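Prephenate dehydrogenase (Aquifex aeolicus, PDB 2G5C) probably catalyses the NAD-dependent oxidative decarboxylation of prephenate to 3-(4-hydroxyphenyl)pyruvate, a step on the route to tyrosine. Local coordinates at residues Gln2-Val7 and Pro63-Leu68. Sequence-based numbering, arbitrary orientation.
Sequences QNVLIV and PDFVML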
loop_
_atom_site.group_PDB
_atom_site.type_symbol
_atom_site.label_atom_id
_atom_site.label_comp_id
_atom_site.label_asym_id
_atom_site.label_seq_id
_atom_site.Cartn_x
_atom_site.Cartn_y
_atom_site.Cartn_z
ATOM N N GLN A 2 -34.881 19.179 -11.456
ATOM C CA GLN A 2 -35.335 18.735 -12.771
ATOM C C GLN A 2 -34.323 19.181 -13.820
ATOM O O GLN A 2 -34.198 18.573 -14.882
ATOM C CB GLN A 2 -36.716 19.304 -13.093
ATOM C CG GLN A 2 -37.713 18.242 -13.543
ATOM C CD GLN A 2 -37.867 17.120 -12.527
ATOM O OE1 GLN A 2 -36.954 16.321 -12.319
ATOM N NE2 GLN A 2 -39.026 17.063 -11.881
ATOM N N ASN A 3 -33.609 20.256 -13.512
ATOM C CA ASN A 3 -32.564 20.771 -14.391
ATOM C C ASN A 3 -31.246 20.573 -13.652
ATOM O O ASN A 3 -30.800 21.446 -12.905
ATOM C CB ASN A 3 -32.771 22.255 -14.684
ATOM C CG ASN A 3 -33.931 22.504 -15.622
ATOM O OD1 ASN A 3 -33.985 21.942 -16.715
ATOM N ND2 ASN A 3 -34.865 23.353 -15.202
ATOM N N VAL A 4 -30.636 19.412 -13.852
ATOM C CA VAL A 4 -29.376 19.089 -13.196
ATOM C C VAL A 4 -28.185 19.605 -13.990
ATOM O O VAL A 4 -28.084 19.370 -15.192
ATOM C CB VAL A 4 -29.216 17.562 -13.019
ATOM C CG1 VAL A 4 -27.847 17.244 -12.421
ATOM C CG2 VAL A 4 -30.330 17.020 -12.140
ATOM N N LEU A 5 -27.284 20.306 -13.309
ATOM C CA LEU A 5 -26.090 20.833 -13.956
ATOM C C LEU A 5 -24.832 20.186 -13.398
ATOM O O LEU A 5 -24.546 20.288 -12.204
ATOM C CB LEU A 5 -25.982 22.346 -13.764
ATOM C CG LEU A 5 -24.679 22.928 -14.328
ATOM C CD1 LEU A 5 -24.665 22.778 -15.841
ATOM C CD2 LEU A 5 -24.541 24.390 -13.931
ATOM N N ILE A 6 -24.085 19.523 -14.269
ATOM C CA ILE A 6 -22.837 18.889 -13.873
ATOM C C ILE A 6 -21.721 19.874 -14.209
ATOM O O ILE A 6 -21.497 20.174 -15.381
ATOM C CB ILE A 6 -22.575 17.589 -14.669
ATOM C CG1 ILE A 6 -23.679 16.562 -14.400
ATOM C CG2 ILE A 6 -21.189 17.042 -14.319
ATOM C CD1 ILE A 6 -23.771 16.081 -12.966
ATOM N N VAL A 7 -21.047 20.399 -13.191
ATOM C CA VAL A 7 -19.937 21.323 -13.422
ATOM C C VAL A 7 -18.661 20.497 -13.355
ATOM O O VAL A 7 -18.294 19.986 -12.295
ATOM C CB VAL A 7 -19.883 22.443 -12.363
ATOM C CG1 VAL A 7 -18.556 23.180 -12.457
ATOM C CG2 VAL A 7 -21.040 23.427 -12.586
ATOM N N PRO A 63 -30.476 25.796 -14.232
ATOM C CA PRO A 63 -30.332 24.661 -13.316
ATOM C C PRO A 63 -30.783 24.954 -11.892
ATOM O O PRO A 63 -30.559 26.047 -11.373
ATOM C CB PRO A 63 -28.844 24.345 -13.399
ATOM C CG PRO A 63 -28.236 25.699 -13.603
ATOM C CD PRO A 63 -29.158 26.341 -14.614
ATOM N N ASP A 64 -31.432 23.975 -11.269
ATOM C CA ASP A 64 -31.888 24.133 -9.893
ATOM C C ASP A 64 -31.141 23.181 -8.960
ATOM O O ASP A 64 -31.325 23.206 -7.743
ATOM C CB ASP A 64 -33.400 23.914 -9.800
ATOM C CG ASP A 64 -33.864 22.673 -10.529
ATOM O OD1 ASP A 64 -35.096 22.487 -10.636
ATOM O OD2 ASP A 64 -33.012 21.887 -10.993
ATOM N N PHE A 65 -30.288 22.346 -9.547
ATOM C CA PHE A 65 -29.484 21.391 -8.790
ATOM C C PHE A 65 -28.106 21.349 -9.450
ATOM O O PHE A 65 -27.978 20.928 -10.592
ATOM C CB PHE A 65 -30.125 20.001 -8.835
ATOM C CG PHE A 65 -29.533 19.032 -7.856
ATOM C CD1 PHE A 65 -29.950 19.024 -6.529
ATOM C CD2 PHE A 65 -28.532 18.149 -8.251
ATOM C CE1 PHE A 65 -29.378 18.150 -5.607
ATOM C CE2 PHE A 65 -27.951 17.271 -7.335
ATOM C CZ PHE A 65 -28.373 17.271 -6.012
ATOM N N VAL A 66 -27.082 21.791 -8.733
ATOM C CA VAL A 66 -25.735 21.823 -9.285
ATOM C C VAL A 66 -24.737 20.954 -8.519
ATOM O O VAL A 66 -24.668 21.002 -7.293
ATOM C CB VAL A 66 -25.213 23.276 -9.330
ATOM C CG1 VAL A 66 -23.842 23.326 -9.984
ATOM C CG2 VAL A 66 -26.203 24.152 -10.095
HETATM N N MSE A 67 -23.964 20.161 -9.258
HETATM C CA MSE A 67 -22.958 19.286 -8.656
HETATM C C MSE A 67 -21.564 19.683 -9.122
HETATM O O MSE A 67 -21.161 19.366 -10.240
HETATM C CB MSE A 67 -23.222 17.824 -9.031
HETATM C CG MSE A 67 -22.169 16.834 -8.503
HETATM SE SE MSE A 67 -22.187 16.652 -6.575
HETATM C CE MSE A 67 -23.803 15.610 -6.415
ATOM N N LEU A 68 -20.836 20.388 -8.261
ATOM C CA LEU A 68 -19.484 20.818 -8.574
ATOM C C LEU A 68 -18.594 19.576 -8.614
ATOM O O LEU A 68 -18.376 18.909 -7.593
ATOM C CB LEU A 68 -18.995 21.813 -7.519
ATOM C CG LEU A 68 -19.854 23.081 -7.415
ATOM C CD1 LEU A 68 -19.328 23.962 -6.299
ATOM C CD2 LEU A 68 -19.836 23.834 -8.736
#
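Leu5 runs alongside Pro63, both heading off the same face, with Leu5 CB 3.5 Å from Pro63 CB and the leucine's CD2 reaching the ring at CG. Val66 flanks the same leucine from further along, its CG2 4.1 Å from Leu5 CB. On this face the row continues to Val7, which sets CG2 obliquely against Val66 CG1 at 3.8 Å and lies alongside Leu68, whose CD2 leans back onto the valine's CB. Between these two strands the contacts on the other face are longer: Val4 CG1 meets the rim of the Phe65 ring almost level with it, and Ile6 CD1 comes to 4.3 Å from CB of selenomethionine Met67.

Between the faces runs a parallel ladder. Leu5 gives its N-H to Phe65 O and takes that of Met67 on its own O, both bonds nearly straight; Val7 N then reaches Met67 O from above the carbonyl plane. At the start of the pair a carboxylate takes over. Asp64 holds CG between its backbone N and its carbonyl carbon (chi1 47°), which swings the carboxylate back to the start of strand 3-7. There Asn3 N meets Asp64 OD2 at 3.1 Å on the syn side, 26° out of the carboxylate plane; Gln2 N adds a weak bond to the same oxygen, and Asp64 N bonds to Asn3 O. With an alanine here, the N-H groups of Asn3 and Gln2 would lose this carboxylate and the N-terminal residues would probably be less firmly placed.

Val7 ends close to the bound NAD and to Ser70, as expected where the first strand of a Rossmann fold leads into the dinucleotide-binding turn. The two are adjacent strands in the parallel part of the mixed sheet, strand 28-32 flanking 3-7 and strand 91-94 flanking 65-68, while Phe16 of helix 11-22 packs over Ile6, Phe65 and Met67.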